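Proteinase K (Serratia sp., PDB 2B6N) probably hydrolyses internal peptide bonds of proteins as a calcium-binding serine endopeptidase of the subtilase family, this chain being its catalytic part. Local coordinates at residues A35-T40 with H75-I80; T152-A157 with M225-V230; G113-K118 with D140-A145; A135-D140 with P169-D174; P6-D11 with Y200-S205. All blocks are in the same frame, centred on the assembly; numbering follows the deposited sequence.

Interaction 1: residues A35-T40 with H75-I80; sequences AFVIDT and HVAGTI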
# COMPACT_ATOMS: atom_id res chain seq x y z
N ALA A 35 9.99 1.67 -2.94
CA ALA A 35 8.84 1.36 -2.13
C ALA A 35 9.24 0.28 -1.14
O ALA A 35 9.62 -0.82 -1.54
CB ALA A 35 7.68 0.86 -3.00
N PHE A 36 9.16 0.62 0.13
CA PHE A 36 9.48 -0.30 1.23
C PHE A 36 8.22 -1.03 1.69
O PHE A 36 7.23 -0.41 2.10
CB PHE A 36 10.13 0.50 2.37
CG PHE A 36 11.48 1.05 2.01
CD1 PHE A 36 11.61 2.34 1.46
CD2 PHE A 36 12.62 0.28 2.19
CE1 PHE A 36 12.88 2.85 1.11
CE2 PHE A 36 13.90 0.78 1.84
CZ PHE A 36 14.03 2.06 1.30
N VAL A 37 8.24 -2.36 1.61
CA VAL A 37 7.06 -3.14 1.92
C VAL A 37 7.26 -3.78 3.29
O VAL A 37 8.02 -4.73 3.43
CB VAL A 37 6.81 -4.21 0.84
CG1 VAL A 37 5.54 -5.03 1.18
CG2 VAL A 37 6.67 -3.53 -0.53
N ILE A 38 6.62 -3.20 4.30
CA ILE A 38 6.78 -3.66 5.69
C ILE A 38 5.68 -4.68 5.96
O ILE A 38 4.52 -4.31 6.09
CB ILE A 38 6.68 -2.47 6.70
CG1 ILE A 38 7.70 -1.37 6.33
CG2 ILE A 38 6.87 -2.98 8.17
CD1 ILE A 38 7.55 -0.03 7.09
N ASP A 39 6.03 -5.97 5.99
CA ASP A 39 5.03 -7.01 5.82
C ASP A 39 5.66 -8.37 6.12
O ASP A 39 6.61 -8.48 6.92
CB ASP A 39 4.48 -6.93 4.37
CG ASP A 39 3.03 -7.36 4.25
OD1 ASP A 39 2.74 -8.57 4.50
OD2 ASP A 39 2.19 -6.50 3.87
N THR A 40 5.14 -9.42 5.48
CA THR A 40 5.59 -10.79 5.72
C THR A 40 6.86 -11.16 4.94
O THR A 40 7.30 -12.30 4.99
CB THR A 40 4.50 -11.83 5.38
OG1 THR A 40 4.21 -11.77 3.97
CG2 THR A 40 3.23 -11.62 6.19
N HIS A 75 1.98 -10.28 -2.32
CA HIS A 75 0.74 -9.83 -2.96
C HIS A 75 0.71 -8.31 -2.87
O HIS A 75 0.49 -7.63 -3.86
CB HIS A 75 -0.44 -10.47 -2.24
CG HIS A 75 -1.75 -10.32 -2.96
ND1 HIS A 75 -2.56 -9.22 -2.81
CD2 HIS A 75 -2.39 -11.15 -3.82
CE1 HIS A 75 -3.64 -9.37 -3.57
NE2 HIS A 75 -3.56 -10.53 -4.19
N VAL A 76 1.00 -7.80 -1.68
CA VAL A 76 1.01 -6.35 -1.45
C VAL A 76 2.05 -5.69 -2.35
O VAL A 76 1.76 -4.71 -3.04
CB VAL A 76 1.26 -6.03 0.06
CG1 VAL A 76 1.54 -4.53 0.28
CG2 VAL A 76 0.05 -6.46 0.89
N ALA A 77 3.25 -6.28 -2.40
CA ALA A 77 4.34 -5.77 -3.24
C ALA A 77 3.98 -5.79 -4.73
O ALA A 77 4.29 -4.84 -5.46
CB ALA A 77 5.63 -6.57 -2.98
N GLY A 78 3.31 -6.84 -5.19
CA GLY A 78 2.91 -6.89 -6.61
C GLY A 78 1.89 -5.79 -6.96
O GLY A 78 1.89 -5.26 -8.05
N THR A 79 1.01 -5.45 -6.02
CA THR A 79 0.05 -4.38 -6.28
C THR A 79 0.77 -3.03 -6.42
O THR A 79 0.38 -2.18 -7.24
CB THR A 79 -1.07 -4.35 -5.21
OG1 THR A 79 -1.82 -5.55 -5.31
CG2 THR A 79 -2.04 -3.16 -5.45
N ILE A 80 1.83 -2.82 -5.64
CA ILE A 80 2.61 -1.58 -5.76
C ILE A 80 3.37 -1.54 -7.11
O ILE A 80 3.30 -0.55 -7.85
CB ILE A 80 3.65 -1.41 -4.60
CG1 ILE A 80 2.95 -1.38 -3.22
CG2 ILE A 80 4.46 -0.10 -4.83
CD1 ILE A 80 3.96 -1.23 -2.02
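Val37 holds CG1 anti to its backbone N (chi1 -179°), which leaves CG2 beside that nitrogen, and the two methyls divide the helix surface between them: CG1 meets Val76 CG1 at 4.1 Å, while CG2 settles between Ala77 and Ile80. This is strand-on-helix packing in the alpha/beta fold of the subtilases, between strand 34-39 of the parallel sheet and helix 72-81; segments 35-39 and 75-80 run nearly antiparallel, their axes 158° apart. Alternation along the strand sends Ala35, Val37 and Asp39 to the helix, whereas Phe36 points away from it. Ile80 reaches the strand with both of its branches. Its CD1 lies 3.9 Å from Val37 CG2, and its CG2, anti to the backbone N, touches Ala35 CB at 3.8 Å. Val37 slides past both Val76 and Ile80, methyl against methyl, and no hydrogen bond links the two segments. Asp39 OD1 is gripped twice, by His72 ND1 and, through the lone pair directed away from OD2, by Thr40 N, which should fix the rotation of the group. Asp39, His72 and Ser224 are the predicted charge relay system, so this packing carries the aspartate of the probable catalytic triad. The other oxygen, Asp39 OD2, rests 3.7 Å from Val76 CG2.

Interaction 2: residues T152-A157 with M225-V230; sequences TFVVAA and MASPHV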
# COMPACT_ATOMS: atom_id res chain seq x y z
N THR A 152 7.23 9.00 2.76
CA THR A 152 5.78 8.93 2.76
C THR A 152 5.37 7.54 3.26
O THR A 152 5.79 6.54 2.67
CB THR A 152 5.23 9.17 1.32
OG1 THR A 152 5.60 10.49 0.89
CG2 THR A 152 3.71 9.01 1.25
N PHE A 153 4.57 7.49 4.33
CA PHE A 153 3.99 6.23 4.83
C PHE A 153 2.52 6.08 4.49
O PHE A 153 1.71 6.98 4.71
CB PHE A 153 4.17 6.11 6.35
CG PHE A 153 5.44 5.45 6.74
CD1 PHE A 153 6.65 6.06 6.50
CD2 PHE A 153 5.41 4.21 7.36
CE1 PHE A 153 7.83 5.45 6.86
CE2 PHE A 153 6.59 3.59 7.73
CZ PHE A 153 7.80 4.20 7.48
N VAL A 154 2.18 4.90 3.97
CA VAL A 154 0.82 4.57 3.55
C VAL A 154 0.45 3.28 4.29
O VAL A 154 1.22 2.32 4.28
CB VAL A 154 0.75 4.33 2.02
CG1 VAL A 154 -0.71 4.03 1.59
CG2 VAL A 154 1.29 5.55 1.24
N VAL A 155 -0.71 3.28 4.94
CA VAL A 155 -1.10 2.19 5.85
C VAL A 155 -2.56 1.77 5.67
O VAL A 155 -3.41 2.58 5.28
CB VAL A 155 -0.82 2.52 7.37
CG1 VAL A 155 0.57 3.13 7.54
CG2 VAL A 155 -1.88 3.47 7.98
N ALA A 156 -2.84 0.50 5.97
CA ALA A 156 -4.20 -0.03 5.88
C ALA A 156 -5.04 0.50 7.04
O ALA A 156 -4.54 0.62 8.19
CB ALA A 156 -4.18 -1.55 5.89
N ALA A 157 -6.30 0.84 6.76
CA ALA A 157 -7.22 1.30 7.81
C ALA A 157 -7.62 0.17 8.77
O ALA A 157 -7.87 0.42 9.95
CB ALA A 157 -8.47 1.94 7.20
N MET A 225 -4.93 -4.80 0.89
CA MET A 225 -4.89 -4.74 -0.58
C MET A 225 -5.13 -3.33 -1.12
O MET A 225 -4.70 -3.01 -2.23
CB MET A 225 -5.92 -5.70 -1.20
CG MET A 225 -5.57 -7.20 -1.12
SD MET A 225 -5.49 -7.92 0.55
CE MET A 225 -3.70 -8.03 0.78
N ALA A 226 -5.85 -2.51 -0.35
CA ALA A 226 -6.16 -1.13 -0.77
C ALA A 226 -4.92 -0.27 -0.60
O ALA A 226 -4.55 0.50 -1.51
CB ALA A 226 -7.31 -0.57 0.04
N SER A 227 -4.28 -0.40 0.57
CA SER A 227 -3.06 0.35 0.89
C SER A 227 -2.01 0.42 -0.26
O SER A 227 -1.61 1.51 -0.65
CB SER A 227 -2.43 -0.14 2.21
OG SER A 227 -1.41 0.73 2.66
N PRO A 228 -1.54 -0.73 -0.78
CA PRO A 228 -0.53 -0.71 -1.85
C PRO A 228 -0.97 -0.01 -3.15
O PRO A 228 -0.10 0.46 -3.91
CB PRO A 228 -0.26 -2.20 -2.12
CG PRO A 228 -1.45 -2.90 -1.62
CD PRO A 228 -1.83 -2.12 -0.37
N HIS A 229 -2.27 0.06 -3.43
CA HIS A 229 -2.68 0.86 -4.61
C HIS A 229 -2.23 2.30 -4.37
O HIS A 229 -1.69 2.96 -5.28
CB HIS A 229 -4.21 0.81 -4.84
CG HIS A 229 -4.72 -0.49 -5.38
ND1 HIS A 229 -5.01 -1.57 -4.57
CD2 HIS A 229 -5.06 -0.87 -6.64
CE1 HIS A 229 -5.48 -2.56 -5.31
NE2 HIS A 229 -5.51 -2.17 -6.58
N VAL A 230 -2.47 2.80 -3.15
CA VAL A 230 -2.11 4.18 -2.79
C VAL A 230 -0.60 4.39 -2.74
O VAL A 230 -0.08 5.40 -3.23
CB VAL A 230 -2.80 4.63 -1.46
CG1 VAL A 230 -2.43 6.10 -1.09
CG2 VAL A 230 -4.32 4.51 -1.60
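Apolar contact between Val154 and Val230 and the close fit of Ser227 against the strand backbone join strand 152-156 to helix 223-240. Among the apolar contacts, Val154 CG1 does most of the touching: it lies 3.7 Å from Val230 CB and is also near Val230 CG1. The same methyl sits 3.5 Å from Ser227 O, so it lies between Ser227 and Val230, three residues and nearly one turn apart. The chi1 of -178° that sets it anti to the backbone N directs it there. Beyond it, Ala156 CB approaches Ser227 CB at 4.3 Å.

Polar atoms come close without bonding across the contact. Ser227 OG lies against the strand backbone, 3.4 Å from Val155 C, but its angles to Val154 O and Val155 N are poor; its hydrogen bond, a weak one, is with Asn128 ND2 on the neighbouring strand. Within the helix, His229 ND1 donates to Met225 O at 2.8 Å, with the oxygen 10° out of the ring plane, which holds the imidazole at a set rotation.

The axes approach to 6.9 Å, closeness that small Ala156 and Ser227 allow. A buried helix with the probable nucleophile, Ser224, at its N-terminal end, packed on the parallel sheet, is a hallmark of the subtilase fold.

Interaction 3: residues G113-K118 with D140-A145; sequences GINWVK and DDAVNA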
# COMPACT_ATOMS: atom_id res chain seq x y z
N GLY A 113 11.15 -2.35 12.11
CA GLY A 113 11.04 -2.21 10.63
C GLY A 113 10.80 -0.76 10.18
O GLY A 113 11.37 -0.30 9.17
N ILE A 114 9.93 -0.06 10.90
CA ILE A 114 9.67 1.36 10.60
C ILE A 114 10.98 2.14 10.71
O ILE A 114 11.34 2.91 9.81
CB ILE A 114 8.63 1.96 11.57
CG1 ILE A 114 7.26 1.28 11.39
CG2 ILE A 114 8.48 3.47 11.34
CD1 ILE A 114 6.28 1.48 12.57
N ASN A 115 11.68 1.95 11.83
CA ASN A 115 12.93 2.65 12.08
C ASN A 115 13.94 2.29 11.01
O ASN A 115 14.66 3.16 10.54
CB ASN A 115 13.49 2.35 13.47
CG ASN A 115 12.65 2.96 14.60
OD1 ASN A 115 11.87 3.90 14.39
ND2 ASN A 115 12.82 2.42 15.80
N TRP A 116 13.97 1.02 10.62
CA TRP A 116 14.91 0.57 9.58
C TRP A 116 14.71 1.37 8.30
O TRP A 116 15.69 1.84 7.71
CB TRP A 116 14.82 -0.95 9.31
CG TRP A 116 15.93 -1.42 8.39
CD1 TRP A 116 17.17 -1.87 8.76
CD2 TRP A 116 15.90 -1.43 6.97
NE1 TRP A 116 17.91 -2.18 7.64
CE2 TRP A 116 17.16 -1.91 6.53
CE3 TRP A 116 14.94 -1.08 6.01
CZ2 TRP A 116 17.48 -2.06 5.17
CZ3 TRP A 116 15.25 -1.23 4.65
CH2 TRP A 116 16.51 -1.72 4.26
N VAL A 117 13.46 1.52 7.86
CA VAL A 117 13.16 2.33 6.66
C VAL A 117 13.64 3.78 6.84
O VAL A 117 14.31 4.32 5.95
CB VAL A 117 11.65 2.30 6.28
CG1 VAL A 117 11.35 3.24 5.09
CG2 VAL A 117 11.21 0.86 5.94
N LYS A 118 13.29 4.40 7.98
CA LYS A 118 13.73 5.76 8.31
C LYS A 118 15.26 5.91 8.17
O LYS A 118 15.74 6.87 7.57
CB LYS A 118 13.31 6.14 9.74
CG LYS A 118 13.78 7.54 10.17
CD LYS A 118 13.29 7.88 11.55
CE LYS A 118 14.04 7.12 12.63
NZ LYS A 118 13.45 7.40 13.98
N ASP A 140 2.77 4.74 16.58
CA ASP A 140 2.46 6.02 15.94
C ASP A 140 3.67 6.97 15.89
O ASP A 140 3.92 7.63 14.88
CB ASP A 140 1.29 6.71 16.66
CG ASP A 140 0.02 5.85 16.70
OD1 ASP A 140 -0.13 4.91 15.90
OD2 ASP A 140 -0.84 6.17 17.56
N ASP A 141 4.42 7.04 17.00
CA ASP A 141 5.61 7.88 17.06
C ASP A 141 6.65 7.46 16.04
O ASP A 141 7.30 8.31 15.42
CB ASP A 141 6.27 7.81 18.44
CG ASP A 141 5.50 8.59 19.51
OD1 ASP A 141 4.61 9.41 19.18
OD2 ASP A 141 5.81 8.33 20.68
N ALA A 142 6.83 6.15 15.90
CA ALA A 142 7.83 5.66 14.96
C ALA A 142 7.43 6.03 13.53
O ALA A 142 8.28 6.42 12.73
CB ALA A 142 8.06 4.14 15.10
N VAL A 143 6.14 5.89 13.21
CA VAL A 143 5.62 6.27 11.88
C VAL A 143 5.79 7.78 11.63
O VAL A 143 6.31 8.19 10.60
CB VAL A 143 4.13 5.87 11.68
CG1 VAL A 143 3.58 6.48 10.36
CG2 VAL A 143 3.98 4.37 11.65
N ASN A 144 5.32 8.57 12.58
CA ASN A 144 5.37 10.03 12.46
C ASN A 144 6.82 10.53 12.32
O ASN A 144 7.10 11.41 11.51
CB ASN A 144 4.67 10.70 13.65
CG ASN A 144 3.16 10.54 13.64
OD1 ASN A 144 2.54 10.31 12.60
ND2 ASN A 144 2.56 10.67 14.81
N ALA A 145 7.74 9.91 13.07
CA ALA A 145 9.16 10.24 12.96
C ALA A 145 9.75 9.88 11.59
O ALA A 145 10.53 10.66 11.03
CB ALA A 145 9.98 9.57 14.11
O HOH W 1 10.93 6.02 13.06
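Two neighbouring helices on one side of the parallel sheet, 107-120 and 137-148, pack side by side through Ile114 and Ala142. Their short axes are 9.2 Å apart and only 13° from parallel. Ile114 supplies the apolar part with two branches. With CG1 turned beside the backbone N (chi1 -65°), CG2 is anti to it and sits 3.8 Å from Ala142 CB and closer still, 3.3 Å, to Ala142 O. The delta methyl reaches farther, to Val143 CG2, and the two side chains meet at a slant. Ile114 and Val143 also touch Met129 of strand 125-129, which places this end of the contact against the sheet.

On the more exposed side the contact turns polar. A single water is held by three groups: it donates to Asn115 OD1 and to Ala142 O, both at 2.7 Å, and accepts from Lys118 NZ at 3.0 Å. It thus bridges the helices where no direct hydrogen bond does, and gives a side-chain oxygen, a helix carbonyl and an ammonium a shared partner. Lys118 bends at chi3 (74°), bringing NZ to this water; its aliphatic portion passes Ala145, with CD 4.0 Å from Ala145 O, and its NZ is 4.1 Å from Ala145 CB. Each helix belongs to a beta-alpha-beta unit (92-97/107-120/125-129 and 125-129/137-148/152-156), and the two units share strand 125-129, an arrangement characteristic of the alpha/beta fold of the subtilase family.

Interaction 4: residues A135-D140 with P169-D174; sequences ASQATD and PARAAD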
# COMPACT_ATOMS: atom_id res chain seq x y z
N ALA A 135 -4.40 0.32 19.38
CA ALA A 135 -3.77 1.64 19.45
C ALA A 135 -2.46 1.60 20.25
O ALA A 135 -2.40 1.00 21.33
CB ALA A 135 -4.74 2.66 20.03
N SER A 136 -1.42 2.23 19.70
CA SER A 136 -0.08 2.23 20.27
C SER A 136 0.61 3.54 19.94
O SER A 136 0.97 3.77 18.79
CB SER A 136 0.74 1.06 19.72
OG SER A 136 2.10 1.12 20.17
N GLN A 137 0.81 4.39 20.94
CA GLN A 137 1.52 5.66 20.70
C GLN A 137 2.96 5.40 20.26
O GLN A 137 3.51 6.15 19.47
CB GLN A 137 1.48 6.56 21.93
CG GLN A 137 2.03 7.96 21.66
CD GLN A 137 1.22 8.71 20.63
OE1 GLN A 137 -0.01 8.66 20.64
NE2 GLN A 137 1.91 9.40 19.72
N ALA A 138 3.58 4.33 20.78
CA ALA A 138 4.95 3.95 20.39
C ALA A 138 5.03 3.68 18.88
O ALA A 138 5.97 4.16 18.20
CB ALA A 138 5.43 2.72 21.21
N THR A 139 4.06 2.94 18.37
CA THR A 139 3.99 2.66 16.94
C THR A 139 3.74 3.95 16.14
O THR A 139 4.41 4.22 15.13
CB THR A 139 2.91 1.62 16.59
OG1 THR A 139 3.17 0.41 17.31
CG2 THR A 139 2.91 1.32 15.07
N ASP A 140 2.77 4.74 16.58
CA ASP A 140 2.46 6.02 15.94
C ASP A 140 3.67 6.97 15.89
O ASP A 140 3.92 7.63 14.88
CB ASP A 140 1.29 6.71 16.66
CG ASP A 140 0.02 5.85 16.70
OD1 ASP A 140 -0.13 4.91 15.90
OD2 ASP A 140 -0.84 6.17 17.56
N PRO A 169 -0.93 1.27 12.99
CA PRO A 169 -0.68 2.70 12.74
C PRO A 169 -1.79 3.49 12.04
O PRO A 169 -1.57 4.66 11.68
CB PRO A 169 0.57 2.66 11.86
CG PRO A 169 0.37 1.45 11.02
CD PRO A 169 -0.23 0.42 12.01
N ALA A 170 -2.96 2.88 11.84
CA ALA A 170 -4.10 3.57 11.18
C ALA A 170 -4.35 5.00 11.68
O ALA A 170 -4.60 5.93 10.87
CB ALA A 170 -5.39 2.72 11.26
N ARG A 171 -4.30 5.19 12.99
CA ARG A 171 -4.65 6.48 13.59
C ARG A 171 -3.50 7.48 13.56
O ARG A 171 -3.71 8.68 13.84
CB ARG A 171 -5.13 6.28 15.04
CG ARG A 171 -3.98 5.98 16.00
CD ARG A 171 -4.46 5.69 17.45
NE ARG A 171 -3.31 5.84 18.34
CZ ARG A 171 -3.35 6.07 19.66
NH1 ARG A 171 -4.49 6.22 20.31
NH2 ARG A 171 -2.20 6.17 20.32
N ALA A 172 -2.29 7.00 13.25
CA ALA A 172 -1.10 7.86 13.30
C ALA A 172 -1.33 9.11 12.44
O ALA A 172 -1.69 9.00 11.27
CB ALA A 172 0.16 7.12 12.84
N ALA A 173 -1.12 10.28 13.03
CA ALA A 173 -1.46 11.57 12.37
C ALA A 173 -0.90 11.71 10.96
O ALA A 173 -1.59 12.16 10.04
CB ALA A 173 -0.97 12.72 13.21
N ASP A 174 0.36 11.33 10.79
CA ASP A 174 1.03 11.60 9.52
C ASP A 174 1.09 10.40 8.58
O ASP A 174 1.70 10.48 7.51
CB ASP A 174 2.41 12.22 9.75
CG ASP A 174 2.30 13.65 10.26
OD1 ASP A 174 1.29 14.32 9.97
OD2 ASP A 174 3.22 14.08 10.96
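The guanidinium of Arg171 has Ala135 CB over one face, 3.5 Å above the plane and displaced toward the rim, and the carboxylate of Asp140 at its edge. Ser136 N lies over the same face as that methyl. At the edge, NE donates to Asp140 OD2 over 2.6 Å with an N-H...O angle of 157°, and OD2 accepts through its syn lone pair, on the side of OD1. A second, weak bond runs from NH2 to the same oxygen at 3.1 Å. Both therefore converge on OD2 in a salt bridge, and the two planes are turned 44° from each other instead of lying flat together. Asp140 OD1 is held by Ser168 OG. This joins the first turn of helix 137-148 to the loop between strands 167-168 and 176-181 of the subtilase fold, where Pro169, after a cis peptide, opens a type I turn ending at Ala172. Arg171 reaches the helix with an extended chain from CG to NE, crossing Asp140 at about a right angle. Beside the ion pair the contact is apolar: Ala172 CB lies 4.0 Å from Asp140 CB, and Thr139 CG2 meets Pro169 CB at 4.2 Å. Ser136 occupies the N-cap position, its OG sharing a hydrogen bond with Thr139 OG1 at 3.1 Å.

Interaction 5: residues P6-D11 with Y200-S205; sequences PTWGID and YAPGSS. With CA (calcium ion), chain C; SO4 (sulfate ion), chain D.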
# COMPACT_ATOMS: atom_id res chain seq x y z
N PRO A 6 -6.36 -5.21 -17.56
CA PRO A 6 -5.75 -5.22 -16.23
C PRO A 6 -6.70 -5.84 -15.21
O PRO A 6 -7.90 -5.94 -15.47
CB PRO A 6 -5.54 -3.72 -15.95
CG PRO A 6 -6.70 -3.07 -16.62
CD PRO A 6 -6.87 -3.87 -17.91
N THR A 7 -6.16 -6.26 -14.07
CA THR A 7 -7.00 -6.65 -12.95
C THR A 7 -7.81 -5.41 -12.52
O THR A 7 -7.43 -4.29 -12.83
CB THR A 7 -6.14 -7.25 -11.82
OG1 THR A 7 -6.99 -7.89 -10.86
CG2 THR A 7 -5.22 -6.18 -11.16
N TRP A 8 -8.94 -5.63 -11.83
CA TRP A 8 -9.94 -4.57 -11.62
C TRP A 8 -9.44 -3.38 -10.81
O TRP A 8 -9.80 -2.25 -11.11
CB TRP A 8 -11.28 -5.10 -11.06
CG TRP A 8 -11.41 -5.13 -9.55
CD1 TRP A 8 -11.19 -6.21 -8.73
CD2 TRP A 8 -11.78 -4.04 -8.68
NE1 TRP A 8 -11.43 -5.87 -7.42
CE2 TRP A 8 -11.77 -4.54 -7.36
CE3 TRP A 8 -12.11 -2.69 -8.89
CZ2 TRP A 8 -12.10 -3.75 -6.24
CZ3 TRP A 8 -12.41 -1.89 -7.79
CH2 TRP A 8 -12.41 -2.43 -6.47
N GLY A 9 -8.63 -3.65 -9.78
CA GLY A 9 -8.17 -2.59 -8.88
C GLY A 9 -7.46 -1.48 -9.63
O GLY A 9 -7.86 -0.30 -9.56
N ILE A 10 -6.39 -1.85 -10.34
CA ILE A 10 -5.64 -0.87 -11.12
C ILE A 10 -6.49 -0.31 -12.29
O ILE A 10 -6.34 0.85 -12.64
CB ILE A 10 -4.25 -1.42 -11.59
CG1 ILE A 10 -4.39 -2.57 -12.59
CG2 ILE A 10 -3.39 -1.82 -10.37
CD1 ILE A 10 -3.04 -3.11 -13.06
N ASP A 11 -7.37 -1.13 -12.86
CA ASP A 11 -8.35 -0.63 -13.87
C ASP A 11 -9.17 0.57 -13.32
O ASP A 11 -9.45 1.55 -14.05
CB ASP A 11 -9.29 -1.77 -14.31
CG ASP A 11 -10.05 -1.49 -15.63
OD1 ASP A 11 -9.93 -0.38 -16.20
OD2 ASP A 11 -10.76 -2.41 -16.07
N TYR A 200 -9.83 6.32 -0.04
CA TYR A 200 -10.31 4.97 -0.30
C TYR A 200 -9.62 4.45 -1.57
O TYR A 200 -9.28 5.23 -2.48
CB TYR A 200 -11.82 4.99 -0.52
CG TYR A 200 -12.67 4.81 0.72
CD1 TYR A 200 -13.35 5.89 1.30
CD2 TYR A 200 -12.81 3.55 1.31
CE1 TYR A 200 -14.13 5.72 2.45
CE2 TYR A 200 -13.60 3.37 2.45
CZ TYR A 200 -14.27 4.46 3.00
OH TYR A 200 -15.05 4.24 4.12
N ALA A 201 -9.44 3.14 -1.64
CA ALA A 201 -8.82 2.49 -2.81
C ALA A 201 -9.40 1.07 -2.93
O ALA A 201 -9.88 0.51 -1.94
CB ALA A 201 -7.29 2.45 -2.65
N PRO A 202 -9.36 0.48 -4.15
CA PRO A 202 -9.82 -0.91 -4.34
C PRO A 202 -9.17 -1.88 -3.38
O PRO A 202 -7.93 -1.96 -3.30
CB PRO A 202 -9.38 -1.22 -5.77
CG PRO A 202 -9.54 0.11 -6.48
CD PRO A 202 -8.94 1.08 -5.43
N GLY A 203 -9.99 -2.64 -2.67
CA GLY A 203 -9.47 -3.61 -1.71
C GLY A 203 -10.18 -4.95 -1.68
O GLY A 203 -9.64 -5.90 -1.13
N SER A 204 -11.37 -5.03 -2.27
CA SER A 204 -12.08 -6.32 -2.34
C SER A 204 -11.69 -7.10 -3.62
O SER A 204 -11.72 -6.54 -4.72
CB SER A 204 -13.60 -6.12 -2.28
OG SER A 204 -14.06 -5.66 -1.00
N SER A 205 -11.33 -8.38 -3.45
CA SER A 205 -11.01 -9.31 -4.56
C SER A 205 -9.95 -8.75 -5.51
O SER A 205 -10.20 -8.53 -6.70
CB SER A 205 -12.28 -9.74 -5.34
OG SER A 205 -13.17 -10.45 -4.50
CA CA C . -9.36 1.95 -16.38
S SO4 D . -17.26 -7.11 0.36
O1 SO4 D . -18.17 -7.77 -0.59
O2 SO4 D . -17.27 -7.82 1.64
O3 SO4 D . -17.74 -5.74 0.59
O4 SO4 D . -15.91 -7.20 -0.19
O HOH W 2 -9.44 4.06 -17.83
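Hydrogen bonds from the Trp8 indole tie helix 8-13, near the N terminus, to the chain leaving strand 199-202, one of the two outermost strands of the parallel sheet in this subtilase fold. NE1 donates to Ser204 O at 2.8 Å, with the oxygen 4° out of the ring plane and the nitrogen almost in line with the carbonyl (C=O...N angle 165°). A weak second bond goes to Ser205 O at 3.0 Å, also near the ring plane, so one N-H is shared by two successive carbonyls at the indole edge.

Apolar contact involves the far end of the same ring. Pro202 CB lies over one face, 3.3 Å from Trp8 CH2, and the pyrrolidine crosses the indole at a slant. Gly9, without a side chain, lets the proline come near the helix backbone: Pro202 CG is 3.5 Å from Gly9 O.

Ions are bound by both segments. Ser204 OG donates to a sulfate, probably from the crystallisation liquor, which Ser189 OG also binds. On the helix, Asp11 grips the calcium ion twice; Asp14, Gln15, Asp21 and Asn23 are its other protein ligands. With CG anti to the backbone N (chi1 -163°), Asp11 brings OD1 to 2.4 Å from the calcium, the same distance as its own carbonyl O.

In the fold
From the N terminus, interaction 5 opens first and closes nearly 200 residues later, joining the first helix and its calcium site to the edge strand 199-202; interactions 1, 3 and 4 fall wholly between its two segments. Interaction 1 closes a short loop, bringing strand 34-39 to helix 72-81. Interaction 3 follows in series and crosses interaction 4; the two share helix 137-148. Interaction 2 begins at the next strand, crosses interactions 4 and 5, and closes last, on helix 223-240. That helix touches helix 72-81, joining interactions 1 and 2 on one side of the sheet, while Phe36 and Phe153 reach interaction 3 on the other.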